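Local coordinates for uncharacterized protein (Legionella pneumophila subsp. pneumophila, PDB 5DGG) that is of unknown function but forms the central, ubiquitin-specific protease A-like domain of a longer protein and may act on ubiquitin conjugates, at residues G20-M25 against K142-F147; A26-Y31 against D98-D103; D82-D87 against C137-K142; D128-G133 against L165-N170; C132-C137 against M174-E179. One frame throughout, in Å; residues are numbered along the deposited sequence. Where two conformers were deposited one is given.

Contact 1. Residues G20-M25 against K142-F147; sequences GRIVVM and KKMKEF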
# COMPACT_ATOMS: atom_id res chain seq x y z
N GLY A 20 -3.43 11.22 11.61
CA GLY A 20 -4.64 11.98 11.43
C GLY A 20 -5.61 11.24 10.53
O GLY A 20 -5.87 10.05 10.74
N ARG A 21 -6.05 11.91 9.48
CA ARG A 21 -7.12 11.35 8.62
C ARG A 21 -6.63 10.22 7.67
O ARG A 21 -7.39 9.68 6.90
CB ARG A 21 -7.77 12.48 7.84
CG ARG A 21 -6.86 13.27 6.94
CD ARG A 21 -7.42 14.70 6.74
NE ARG A 21 -8.78 14.67 6.20
CZ ARG A 21 -9.11 14.75 4.89
NH1 ARG A 21 -8.19 14.94 3.94
NH2 ARG A 21 -10.38 14.69 4.54
N ILE A 22 -5.36 9.88 7.74
CA ILE A 22 -4.79 8.81 6.93
C ILE A 22 -4.45 7.64 7.82
O ILE A 22 -3.60 7.77 8.76
CB ILE A 22 -3.51 9.26 6.20
CG1 ILE A 22 -3.78 10.47 5.31
CG2 ILE A 22 -2.89 8.11 5.39
CD1 ILE A 22 -2.54 11.24 4.91
N VAL A 23 -5.08 6.51 7.57
CA VAL A 23 -4.70 5.29 8.26
C VAL A 23 -3.86 4.39 7.38
O VAL A 23 -4.21 4.16 6.23
CB VAL A 23 -5.93 4.52 8.73
CG1 VAL A 23 -5.59 3.13 9.26
CG2 VAL A 23 -6.68 5.35 9.76
N VAL A 24 -2.79 3.82 7.95
CA VAL A 24 -2.00 2.84 7.27
C VAL A 24 -2.14 1.57 8.09
O VAL A 24 -1.71 1.50 9.25
CB VAL A 24 -0.51 3.27 7.11
CG1 VAL A 24 0.27 2.19 6.33
CG2 VAL A 24 -0.42 4.63 6.45
N MET A 25 -2.78 0.58 7.51
CA MET A 25 -2.99 -0.69 8.19
C MET A 25 -1.75 -1.57 8.13
O MET A 25 -0.89 -1.37 7.28
CB MET A 25 -4.10 -1.48 7.56
CG MET A 25 -5.26 -0.64 7.16
SD MET A 25 -6.82 -1.41 7.44
CE MET A 25 -6.78 -0.89 9.15
N LYS A 142 4.61 7.98 -1.46
CA LYS A 142 4.12 8.91 -2.44
C LYS A 142 2.65 9.23 -2.21
O LYS A 142 2.24 10.41 -2.28
CB LYS A 142 4.30 8.33 -3.83
CG LYS A 142 3.69 9.21 -4.92
CD LYS A 142 3.76 8.57 -6.29
CE LYS A 142 3.58 9.68 -7.33
NZ LYS A 142 3.52 9.13 -8.70
N LYS A 143 1.84 8.19 -1.92
CA LYS A 143 0.43 8.44 -1.63
C LYS A 143 0.21 9.25 -0.35
O LYS A 143 -0.71 10.08 -0.28
CB LYS A 143 -0.40 7.14 -1.58
CG LYS A 143 -0.43 6.35 -2.85
CD LYS A 143 -0.91 7.03 -4.09
CE LYS A 143 -2.31 7.57 -4.02
NZ LYS A 143 -2.77 7.88 -5.43
N MET A 144 1.04 9.00 0.64
CA MET A 144 1.00 9.71 1.89
C MET A 144 1.10 11.21 1.63
O MET A 144 0.26 12.01 2.11
CB MET A 144 2.14 9.23 2.77
CG MET A 144 1.98 9.54 4.21
SD MET A 144 0.70 8.52 5.02
CE MET A 144 0.83 9.39 6.57
N LYS A 145 2.08 11.59 0.82
CA LYS A 145 2.24 13.00 0.39
C LYS A 145 1.03 13.48 -0.42
O LYS A 145 0.45 14.55 -0.11
CB LYS A 145 3.53 13.12 -0.45
CG LYS A 145 3.87 14.54 -0.93
CD LYS A 145 5.10 14.50 -1.83
CE LYS A 145 5.64 15.88 -2.12
NZ LYS A 145 6.97 15.78 -2.78
N GLU A 146 0.63 12.72 -1.43
CA GLU A 146 -0.52 13.09 -2.24
C GLU A 146 -1.74 13.30 -1.38
O GLU A 146 -2.52 14.20 -1.64
CB GLU A 146 -0.90 12.07 -3.33
CG GLU A 146 0.03 11.90 -4.52
CD GLU A 146 -0.43 10.74 -5.44
OE1 GLU A 146 0.43 10.23 -6.17
OE2 GLU A 146 -1.64 10.32 -5.45
N PHE A 147 -1.92 12.49 -0.35
CA PHE A 147 -3.11 12.60 0.49
C PHE A 147 -3.01 13.74 1.49
O PHE A 147 -3.94 13.92 2.30
CB PHE A 147 -3.38 11.33 1.27
CG PHE A 147 -3.72 10.14 0.41
CD1 PHE A 147 -4.21 10.28 -0.87
CD2 PHE A 147 -3.59 8.89 0.94
CE1 PHE A 147 -4.55 9.17 -1.62
CE2 PHE A 147 -3.88 7.77 0.20
CZ PHE A 147 -4.38 7.90 -1.08
O HOH W 1 -5.11 14.67 4.55
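Ile-22 is the bump of this contact: its side chain fills the hollow between Met-144 and Phe-147, near the C-terminal end of helix 132-146. The two arms of the isoleucine divide the work. With CG1 anti to the carbonyl carbon (chi1 -58°), CG2 turns to the sulfur while the longer CG1-CD1 arm reaches for the phenylalanine. CG2 of Ile-22 lies 3.6 Å from SD of Met-144, and CD1 of Ile-22 comes within 3.7 Å of CB of Phe-147. The phenylalanine therefore offers its stem here, and its ring is stacked with that of Tyr-54 on the adjoining strand. Met-144 is bent at chi2 (72°), which brings the thioether round to the strand, where CE of Met-144 also approaches CD1 of Ile-22 at 4.2 Å. Two residues on, the strand alternation returns another branch to the same side: Val-24 CG2 touches Met-144 SD more loosely, at 4.3 Å.

At one margin the fit turns polar. A water accepts from Arg-21 NH1 in the plane of the guanidinium, at 3.2 Å, and donates to the carbonyl O of Phe-147 at 2.6 Å, so it bridges the Arg-21 side chain to the main chain of Phe-147.

Together these contacts lay a helix against an outermost strand of a mixed five-stranded sheet, an alpha/beta packing consistent with the domain's assignment to peptidase clan CA.

Contact 2. Residues A26-Y31 against D98-D103; sequences AVLNRY and DDYVLD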
# COMPACT_ATOMS: atom_id res chain seq x y z
N ALA A 26 -1.72 -2.55 9.03
CA ALA A 26 -0.67 -3.56 9.03
C ALA A 26 -0.76 -4.42 7.80
O ALA A 26 -1.81 -4.54 7.14
CB ALA A 26 -0.75 -4.43 10.27
N VAL A 27 0.33 -5.10 7.57
CA VAL A 27 0.41 -6.02 6.44
C VAL A 27 -0.70 -7.08 6.44
O VAL A 27 -1.06 -7.67 7.47
CB VAL A 27 1.77 -6.71 6.32
CG1 VAL A 27 2.86 -5.68 6.06
CG2 VAL A 27 2.07 -7.55 7.54
N LEU A 28 -1.25 -7.32 5.26
CA LEU A 28 -2.26 -8.35 5.07
C LEU A 28 -1.64 -9.47 4.24
O LEU A 28 -0.92 -9.21 3.29
CB LEU A 28 -3.45 -7.83 4.29
CG LEU A 28 -4.65 -7.32 4.97
CD1 LEU A 28 -5.72 -7.12 3.90
CD2 LEU A 28 -5.08 -8.30 6.07
N ASN A 29 -1.93 -10.71 4.61
CA ASN A 29 -1.51 -11.86 3.85
C ASN A 29 -2.72 -12.42 3.11
O ASN A 29 -3.61 -13.04 3.71
CB ASN A 29 -1.00 -12.91 4.85
CG ASN A 29 -0.48 -14.11 4.18
OD1 ASN A 29 -1.04 -14.63 3.21
ND2 ASN A 29 0.66 -14.56 4.67
N ARG A 30 -2.74 -12.28 1.79
CA ARG A 30 -3.93 -12.63 1.02
C ARG A 30 -4.19 -14.10 0.93
O ARG A 30 -5.30 -14.50 0.59
CB ARG A 30 -3.89 -12.05 -0.40
CG ARG A 30 -2.83 -12.60 -1.29
CD ARG A 30 -2.73 -11.80 -2.62
NE ARG A 30 -3.54 -12.50 -3.61
CZ ARG A 30 -3.07 -13.20 -4.63
NH1 ARG A 30 -1.76 -13.23 -4.90
NH2 ARG A 30 -3.93 -13.84 -5.41
N TYR A 31 -3.20 -14.93 1.27
CA TYR A 31 -3.41 -16.41 1.29
C TYR A 31 -4.00 -16.97 2.57
O TYR A 31 -4.62 -18.04 2.56
CB TYR A 31 -2.11 -17.11 1.02
CG TYR A 31 -1.67 -16.78 -0.37
CD1 TYR A 31 -2.37 -17.27 -1.44
CD2 TYR A 31 -0.61 -15.98 -0.59
CE1 TYR A 31 -2.00 -16.95 -2.73
CE2 TYR A 31 -0.23 -15.65 -1.87
CZ TYR A 31 -0.95 -16.13 -2.93
OH TYR A 31 -0.60 -15.86 -4.24
N ASP A 98 -8.84 -7.66 -7.12
CA ASP A 98 -10.20 -7.10 -7.23
C ASP A 98 -11.17 -7.82 -6.32
O ASP A 98 -11.84 -7.21 -5.48
CB ASP A 98 -10.74 -7.14 -8.67
CG ASP A 98 -10.03 -6.19 -9.61
OD1 ASP A 98 -9.15 -5.39 -9.20
OD2 ASP A 98 -10.30 -6.25 -10.84
N ASP A 99 -11.22 -9.15 -6.42
CA ASP A 99 -12.19 -9.94 -5.66
C ASP A 99 -11.89 -9.92 -4.19
O ASP A 99 -12.79 -9.83 -3.39
CB ASP A 99 -12.14 -11.41 -6.09
CG ASP A 99 -12.88 -11.65 -7.38
OD1 ASP A 99 -13.99 -11.08 -7.55
OD2 ASP A 99 -12.33 -12.39 -8.23
N TYR A 100 -10.59 -10.02 -3.89
CA TYR A 100 -10.08 -10.04 -2.54
C TYR A 100 -10.49 -8.81 -1.80
O TYR A 100 -11.04 -8.90 -0.69
CB TYR A 100 -8.54 -10.17 -2.53
CG TYR A 100 -7.94 -10.22 -1.15
CD1 TYR A 100 -8.07 -11.37 -0.36
CD2 TYR A 100 -7.25 -9.14 -0.61
CE1 TYR A 100 -7.51 -11.42 0.91
CE2 TYR A 100 -6.70 -9.19 0.66
CZ TYR A 100 -6.82 -10.36 1.40
OH TYR A 100 -6.32 -10.45 2.66
N VAL A 101 -10.25 -7.64 -2.39
CA VAL A 101 -10.54 -6.41 -1.69
C VAL A 101 -12.04 -6.11 -1.63
O VAL A 101 -12.52 -5.59 -0.61
CB VAL A 101 -9.81 -5.19 -2.32
CG1 VAL A 101 -10.12 -3.96 -1.50
CG2 VAL A 101 -8.31 -5.42 -2.29
N LEU A 102 -12.74 -6.37 -2.73
CA LEU A 102 -14.17 -6.23 -2.74
C LEU A 102 -14.82 -7.11 -1.66
O LEU A 102 -15.71 -6.66 -0.95
CB LEU A 102 -14.74 -6.58 -4.11
CG LEU A 102 -14.62 -5.52 -5.19
CD1 LEU A 102 -15.18 -6.07 -6.51
CD2 LEU A 102 -15.35 -4.24 -4.77
N ASP A 103 -14.34 -8.32 -1.50
CA ASP A 103 -14.87 -9.20 -0.44
C ASP A 103 -14.52 -8.70 0.95
O ASP A 103 -15.34 -8.76 1.85
CB ASP A 103 -14.41 -10.63 -0.63
CG ASP A 103 -15.05 -11.28 -1.81
OD1 ASP A 103 -15.52 -10.57 -2.73
OD2 ASP A 103 -15.08 -12.54 -1.87
O HOH W 2 -6.43 -12.68 3.89
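A single water joins the hydroxyl of Tyr-100 to the carbonyl O of Asn-29. It sits 2.5 Å from Tyr-100 OH, in the plane of the ring, and donates to Asn-29 O at 2.8 Å. Tyr-100 OH and Asn-29 O themselves are 3.9 Å apart, and the water spans that gap.

The tyrosine ring reaches the strand with CG anti to its own backbone N (chi1 -179°), and it is gripped in two ways. Over one face lies CB of Arg-30, 4.0 Å from the centroid of the Tyr-100 ring and only 16° off its normal, a CH-pi contact. At the edge, near the ring plane, CD1 of Leu-28 lies 4.0 Å from CE2 of Tyr-100. Arginine thus contributes its methylene root, while its guanidinium leads away from the helix.

The chain just beyond is set by an Asx turn: Asn-29 OD1 accepts from Tyr-31 N at 2.9 Å, in the carbonyl plane, and also from the N of Asp-32. Tyr-100 also touches Ala-36 of helix 33-47.

Chemically, then, helix 98-108 meets the end of strand 22-29 through aliphatic and CH-pi contact, with the phenol's one polar atom linked to the strand by water rather than by a direct bond.

Contact 3. Residues D82-D87 against C137-K142; sequences DLELFD and CAYSHK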
# COMPACT_ATOMS: atom_id res chain seq x y z
N ASP A 82 -13.23 5.33 -3.51
CA ASP A 82 -12.24 5.07 -4.53
C ASP A 82 -11.27 4.07 -4.01
O ASP A 82 -10.72 4.24 -2.92
CB ASP A 82 -11.48 6.37 -4.93
CG ASP A 82 -12.10 7.10 -6.08
OD1 ASP A 82 -13.32 6.92 -6.33
OD2 ASP A 82 -11.34 7.88 -6.76
N LEU A 83 -11.02 3.02 -4.78
CA LEU A 83 -10.12 2.00 -4.37
C LEU A 83 -9.01 1.82 -5.44
O LEU A 83 -9.27 1.32 -6.56
CB LEU A 83 -10.94 0.73 -4.24
CG LEU A 83 -10.20 -0.48 -3.79
CD1 LEU A 83 -9.75 -0.27 -2.34
CD2 LEU A 83 -11.06 -1.73 -4.00
N GLU A 84 -7.82 2.27 -5.14
CA GLU A 84 -6.69 2.12 -6.06
C GLU A 84 -5.91 0.87 -5.70
O GLU A 84 -5.52 0.69 -4.54
CB GLU A 84 -5.76 3.32 -5.99
CG GLU A 84 -4.48 3.13 -6.78
CD GLU A 84 -3.50 4.30 -6.76
OE1 GLU A 84 -3.83 5.36 -6.17
OE2 GLU A 84 -2.37 4.13 -7.29
N LEU A 85 -5.71 0.00 -6.68
CA LEU A 85 -4.96 -1.22 -6.53
C LEU A 85 -3.68 -1.16 -7.31
O LEU A 85 -3.71 -1.12 -8.54
CB LEU A 85 -5.82 -2.40 -6.99
CG LEU A 85 -7.20 -2.55 -6.33
CD1 LEU A 85 -8.01 -3.75 -6.86
CD2 LEU A 85 -7.08 -2.64 -4.83
N PHE A 86 -2.54 -1.07 -6.61
CA PHE A 86 -1.21 -0.80 -7.19
C PHE A 86 -0.39 -2.09 -7.26
O PHE A 86 -0.22 -2.77 -6.26
CB PHE A 86 -0.46 0.25 -6.35
CG PHE A 86 0.98 0.41 -6.68
CD1 PHE A 86 1.37 1.18 -7.76
CD2 PHE A 86 1.96 -0.22 -5.92
CE1 PHE A 86 2.72 1.34 -8.06
CE2 PHE A 86 3.29 -0.05 -6.20
CZ PHE A 86 3.67 0.75 -7.27
N ASP A 87 0.10 -2.40 -8.44
CA ASP A 87 1.00 -3.52 -8.60
C ASP A 87 2.34 -3.00 -9.16
O ASP A 87 2.37 -2.35 -10.22
CB ASP A 87 0.34 -4.50 -9.55
CG ASP A 87 1.12 -5.78 -9.71
OD1 ASP A 87 2.36 -5.75 -9.72
OD2 ASP A 87 0.47 -6.84 -9.88
N CYS A 137 6.35 0.10 -0.78
CA CYS A 137 6.67 0.98 0.33
C CYS A 137 6.86 2.40 -0.14
O CYS A 137 6.26 3.37 0.42
CB CYS A 137 7.93 0.53 1.06
SG CYS A 137 7.64 -0.81 2.21
N ALA A 138 7.61 2.54 -1.23
CA ALA A 138 7.88 3.87 -1.75
C ALA A 138 6.62 4.50 -2.34
O ALA A 138 6.36 5.69 -2.16
CB ALA A 138 8.98 3.83 -2.79
N TYR A 139 5.85 3.71 -3.05
CA TYR A 139 4.57 4.21 -3.60
C TYR A 139 3.59 4.67 -2.48
O TYR A 139 2.87 5.69 -2.65
CB TYR A 139 3.96 3.22 -4.59
CG TYR A 139 2.80 3.76 -5.42
CD1 TYR A 139 3.03 4.47 -6.57
CD2 TYR A 139 1.47 3.55 -5.03
CE1 TYR A 139 2.00 5.01 -7.31
CE2 TYR A 139 0.41 4.05 -5.78
CZ TYR A 139 0.69 4.79 -6.93
OH TYR A 139 -0.29 5.31 -7.72
N SER A 140 3.60 3.92 -1.37
CA SER A 140 2.80 4.25 -0.23
C SER A 140 3.21 5.61 0.39
O SER A 140 2.38 6.41 0.85
CB SER A 140 2.87 3.11 0.80
OG SER A 140 2.29 1.92 0.29
N HIS A 141 4.50 5.86 0.46
CA HIS A 141 5.00 7.18 0.84
C HIS A 141 4.53 8.26 -0.16
O HIS A 141 4.08 9.32 0.24
CB HIS A 141 6.52 7.13 0.96
CG HIS A 141 7.00 6.49 2.22
ND1 HIS A 141 7.09 7.18 3.41
CD2 HIS A 141 7.34 5.22 2.50
CE1 HIS A 141 7.50 6.37 4.36
NE2 HIS A 141 7.67 5.17 3.83
N LYS A 142 4.61 7.98 -1.46
CA LYS A 142 4.12 8.91 -2.44
C LYS A 142 2.65 9.23 -2.21
O LYS A 142 2.24 10.41 -2.28
CB LYS A 142 4.30 8.33 -3.83
CG LYS A 142 3.69 9.21 -4.92
CD LYS A 142 3.76 8.57 -6.29
CE LYS A 142 3.58 9.68 -7.33
NZ LYS A 142 3.52 9.13 -8.70
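The rings of Phe-86 and Tyr-139 lie almost flat on each other, with planes 4° apart and centroids separated by 3.8 Å. The stack is offset: CG of Tyr-139, not the middle of its ring, stands over the centre of the Phe-86 ring, and CB of Tyr-139 adds a CH-pi contact 3.9 Å from the same centroid. Strand 81-86 sends Phe-86 out with CG anti to the backbone N (chi1 169°), and the helix does likewise with Tyr-139, which lets the two rings overlap between the backbones.

Glu-84 and Tyr-139 run toward each other from opposite directions. The extended chain of Glu-84 places OE2 at the tyrosine ring's edge, near the ring plane, with the carboxylate turned 79° to it. Tyr-139 OH donates to Glu-84 OE2; the modelled 2.4 Å is very short, and its exact value is doubtful.

The same oxygen also bonds Thr-120 OG1, and Glu-84 OE1 forms a salt bridge with Lys-143. These partners satisfy both oxygens of a buried carboxylate, and the lysine would probably favour the charged form of Glu-84.

Contact 4. Residues D128-G133 against L165-N170; sequences DAYSCG and LGNEDN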
# COMPACT_ATOMS: atom_id res chain seq x y z
N ASP A 128 10.72 -7.38 -11.58
CA ASP A 128 11.43 -8.48 -10.88
C ASP A 128 10.75 -8.75 -9.52
O ASP A 128 10.33 -7.81 -8.84
CB ASP A 128 12.88 -8.07 -10.61
CG ASP A 128 13.70 -7.95 -11.87
OD1 ASP A 128 13.36 -8.58 -12.88
OD2 ASP A 128 14.71 -7.21 -11.85
N ALA A 129 10.69 -10.00 -9.10
CA ALA A 129 9.95 -10.33 -7.88
C ALA A 129 10.51 -9.63 -6.63
O ALA A 129 9.75 -9.12 -5.78
CB ALA A 129 9.92 -11.85 -7.68
N TYR A 130 11.85 -9.60 -6.53
CA TYR A 130 12.48 -9.19 -5.28
C TYR A 130 12.16 -7.75 -4.84
O TYR A 130 12.27 -7.48 -3.67
CB TYR A 130 14.00 -9.38 -5.30
CG TYR A 130 14.78 -8.33 -6.05
CD1 TYR A 130 15.43 -7.30 -5.37
CD2 TYR A 130 14.89 -8.36 -7.44
CE1 TYR A 130 16.13 -6.31 -6.05
CE2 TYR A 130 15.59 -7.37 -8.12
CZ TYR A 130 16.21 -6.37 -7.41
OH TYR A 130 16.94 -5.42 -8.08
N SER A 131 11.82 -6.85 -5.77
CA SER A 131 11.70 -5.44 -5.43
C SER A 131 10.23 -4.97 -5.25
O SER A 131 10.01 -3.80 -5.09
CB SER A 131 12.40 -4.57 -6.46
OG SER A 131 11.86 -4.77 -7.76
N CYS A 132 9.26 -5.89 -5.20
CA CYS A 132 7.85 -5.49 -5.13
C CYS A 132 7.58 -4.75 -3.83
O CYS A 132 6.85 -3.82 -3.82
CB CYS A 132 6.92 -6.68 -5.28
SG CYS A 132 6.84 -7.40 -6.94
N GLY A 133 8.21 -5.20 -2.74
CA GLY A 133 8.12 -4.55 -1.43
C GLY A 133 8.60 -3.12 -1.46
O GLY A 133 7.97 -2.21 -0.89
N LEU A 165 13.64 7.27 -10.77
CA LEU A 165 14.52 6.15 -11.12
C LEU A 165 13.94 4.73 -11.08
O LEU A 165 14.60 3.79 -11.53
CB LEU A 165 15.70 6.13 -10.16
CG LEU A 165 16.61 7.34 -10.29
CD1 LEU A 165 17.54 7.43 -9.07
CD2 LEU A 165 17.40 7.23 -11.60
N GLY A 166 12.77 4.55 -10.46
CA GLY A 166 12.27 3.19 -10.19
C GLY A 166 13.33 2.51 -9.34
O GLY A 166 13.82 3.11 -8.36
N ASN A 167 13.69 1.30 -9.72
CA ASN A 167 14.79 0.58 -9.08
C ASN A 167 15.94 0.28 -10.04
O ASN A 167 16.66 -0.72 -9.91
CB ASN A 167 14.30 -0.69 -8.41
CG ASN A 167 15.34 -1.28 -7.48
OD1 ASN A 167 16.04 -0.55 -6.76
ND2 ASN A 167 15.45 -2.60 -7.50
N GLU A 168 16.12 1.16 -11.00
CA GLU A 168 17.31 1.10 -11.89
C GLU A 168 18.58 1.08 -11.08
O GLU A 168 18.71 1.84 -10.11
CB GLU A 168 17.32 2.34 -12.78
CG GLU A 168 16.83 2.06 -14.19
CD GLU A 168 17.98 1.65 -15.10
OE1 GLU A 168 18.91 0.96 -14.60
OE2 GLU A 168 17.99 2.02 -16.31
N ASP A 169 19.52 0.22 -11.48
CA ASP A 169 20.79 0.04 -10.77
C ASP A 169 20.56 -0.30 -9.31
O ASP A 169 21.41 -0.01 -8.46
CB ASP A 169 21.70 1.30 -10.88
CG ASP A 169 22.34 1.47 -12.26
OD1 ASP A 169 22.00 0.69 -13.18
OD2 ASP A 169 23.18 2.41 -12.42
N ASN A 170 19.37 -0.85 -9.00
CA ASN A 170 18.99 -1.25 -7.66
C ASN A 170 19.01 -0.06 -6.69
O ASN A 170 19.18 -0.25 -5.50
CB ASN A 170 19.94 -2.36 -7.18
CG ASN A 170 19.23 -3.44 -6.39
OD1 ASN A 170 18.06 -3.77 -6.63
ND2 ASN A 170 19.93 -3.98 -5.41
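Tyr-130 links two helix N-termini: it precedes Ser-131, the N-cap position of helix 132-146, and ends on Asn-170, the N-cap position of helix 171-183, with Asn-167 close by. From CB the ring is directed by a chi1 that sets CG between the backbone N and the carbonyl carbon, and this lays one face over CB of the next residue, Ser-131, which stands 4.1 Å above the ring plane. Farther out, CE1 of Tyr-130 passes Asn-170 OD1 at 3.2 Å. At the tip, Tyr-130 OH donates to Asn-170 OD1, which lies near the ring plane, while the amide of Asn-170 is turned 52° to the ring. The 2.5 Å measured for this bond is very short, and the exact value deserves caution. The hydroxyl is also bonded to Gln-126 NE2.

Asn-170 OD1 has a second donor, so the acceptor is held from both segments. Gln-126 adds a further tie: its OE1 bonds both Asn-167 ND2 and Ser-131 OG, while Asn-167 OD1 takes the backbone N of Arg-173 in the first turn of helix 171-183. The asparagine amide is thus used at both ends. Asn-167 ND2 reaches Asn-170 OD1 at 3.0 Å with an N-H...O angle of 150°, the donor tilted 22° from the carbonyl plane.

Contact 5. Residues C132-C137 against M174-E179; sequences CGDFTC and MTTREE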
# COMPACT_ATOMS: atom_id res chain seq x y z
N CYS A 132 9.26 -5.89 -5.20
CA CYS A 132 7.85 -5.49 -5.13
C CYS A 132 7.58 -4.75 -3.83
O CYS A 132 6.85 -3.82 -3.82
CB CYS A 132 6.92 -6.68 -5.28
SG CYS A 132 6.84 -7.40 -6.94
N GLY A 133 8.21 -5.20 -2.74
CA GLY A 133 8.12 -4.55 -1.43
C GLY A 133 8.60 -3.12 -1.46
O GLY A 133 7.97 -2.21 -0.89
N ASP A 134 9.76 -2.93 -2.10
CA ASP A 134 10.38 -1.64 -2.22
C ASP A 134 9.48 -0.66 -2.97
O ASP A 134 9.27 0.48 -2.53
CB ASP A 134 11.73 -1.77 -2.97
CG ASP A 134 12.65 -2.83 -2.35
OD1 ASP A 134 12.38 -4.07 -2.45
OD2 ASP A 134 13.68 -2.41 -1.76
N PHE A 135 9.02 -1.09 -4.12
CA PHE A 135 8.05 -0.30 -4.88
C PHE A 135 6.81 0.02 -4.07
O PHE A 135 6.35 1.16 -4.08
CB PHE A 135 7.64 -1.00 -6.19
CG PHE A 135 8.62 -0.82 -7.35
CD1 PHE A 135 8.47 0.22 -8.23
CD2 PHE A 135 9.67 -1.71 -7.56
CE1 PHE A 135 9.36 0.41 -9.27
CE2 PHE A 135 10.56 -1.55 -8.60
CZ PHE A 135 10.41 -0.48 -9.46
N THR A 136 6.24 -0.97 -3.38
CA THR A 136 5.01 -0.76 -2.66
C THR A 136 5.22 0.21 -1.48
O THR A 136 4.38 1.10 -1.22
CB THR A 136 4.39 -2.14 -2.25
OG1 THR A 136 3.96 -2.82 -3.44
CG2 THR A 136 3.23 -1.92 -1.34
N CYS A 137 6.35 0.10 -0.78
CA CYS A 137 6.67 0.98 0.33
C CYS A 137 6.86 2.40 -0.14
O CYS A 137 6.26 3.37 0.42
CB CYS A 137 7.93 0.53 1.06
SG CYS A 137 7.64 -0.81 2.21
N MET A 174 18.73 0.26 -2.55
CA MET A 174 19.71 0.95 -1.74
C MET A 174 19.08 1.99 -0.82
O MET A 174 19.48 2.08 0.34
CB MET A 174 20.80 1.61 -2.58
CG MET A 174 22.13 1.58 -1.85
SD MET A 174 23.05 3.10 -1.98
CE MET A 174 24.72 2.44 -1.84
N THR A 175 18.11 2.77 -1.29
CA THR A 175 17.48 3.73 -0.39
C THR A 175 16.64 3.01 0.69
O THR A 175 16.57 3.48 1.81
CB THR A 175 16.66 4.82 -1.11
OG1 THR A 175 15.66 4.24 -1.93
CG2 THR A 175 17.56 5.67 -2.00
N THR A 176 16.03 1.88 0.37
CA THR A 176 15.24 1.18 1.37
C THR A 176 16.18 0.61 2.47
O THR A 176 15.84 0.67 3.66
CB THR A 176 14.29 0.13 0.77
OG1 THR A 176 15.01 -0.84 0.05
CG2 THR A 176 13.29 0.77 -0.18
N ARG A 177 17.36 0.12 2.10
CA ARG A 177 18.34 -0.35 3.10
C ARG A 177 18.78 0.77 4.01
O ARG A 177 18.63 0.70 5.24
CB ARG A 177 19.56 -0.96 2.42
CG ARG A 177 19.24 -2.30 1.79
CD ARG A 177 20.23 -2.71 0.71
NE ARG A 177 21.30 -3.60 1.20
CZ ARG A 177 21.12 -4.88 1.56
NH1 ARG A 177 19.92 -5.44 1.52
NH2 ARG A 177 22.16 -5.59 1.99
N GLU A 178 19.30 1.82 3.40
CA GLU A 178 19.75 3.00 4.13
C GLU A 178 18.69 3.59 5.02
O GLU A 178 18.97 3.92 6.16
CB GLU A 178 20.25 4.09 3.18
CG GLU A 178 21.73 4.03 2.88
CD GLU A 178 22.58 3.84 4.14
OE1 GLU A 178 23.27 2.81 4.21
OE2 GLU A 178 22.52 4.69 5.06
N GLU A 179 17.48 3.74 4.53
CA GLU A 179 16.43 4.37 5.35
C GLU A 179 16.04 3.44 6.51
O GLU A 179 15.62 3.90 7.59
CB GLU A 179 15.19 4.72 4.52
CG GLU A 179 15.45 5.85 3.53
CD GLU A 179 15.98 7.10 4.19
OE1 GLU A 179 15.23 7.74 4.95
OE2 GLU A 179 17.16 7.44 3.96
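Asp-134 and Thr-176 make the whole of this contact, Asp-134 OD2 lying 2.7 Å from Thr-176 OG1. The threonine proton can go to that carboxylate oxygen or to the carbonyl O of Arg-173 in its own helix, so its placement is not settled. The methyl CG2 of Thr-176 also lies beside OD2 of Asp-134, at 3.6 Å, so hydroxyl and methyl both face the acid. The two side chains cross at about a right angle, and with chi1 of Thr-176 at 59° OG1 is also placed to meet its own helix.

In the next shell, Asp-134 OD1 forms a salt bridge with Arg-173 NH2, so groups of helix 171-183 lie against both carboxylate oxygens; the arginine would probably keep the acid charged. Leu-14 of helix 8-14 touches Thr-176 and also Cys-137, one turn along helix 132-146.

The closest backbone approach, 6.7 Å between the CA atoms of Asp-134 and Thr-176, marks a close helix-helix packing, here within the helical part of this clan CA-related domain.

Four of the five contacts use helix 132-146: contacts 4 and 5 at its N-terminal end, contact 3 in the middle and contact 1 at its C-terminal end. Contacts 4 and 5 have centres about 8 Å apart and share Cys-132 and Gly-133; contacts 1 and 3, about 10 Å apart, share Lys-142 and reach the same mixed sheet. Contact 2 instead joins strand 22-29 to helix 98-108, with its centre about 19 Å from that of contact 1. Along the chain, contacts 2 and 3 are nested within the loop closed by contact 1, while contacts 4 and 5 cross it. The helix thus ties the sheet to the C-terminal helices within one family domain.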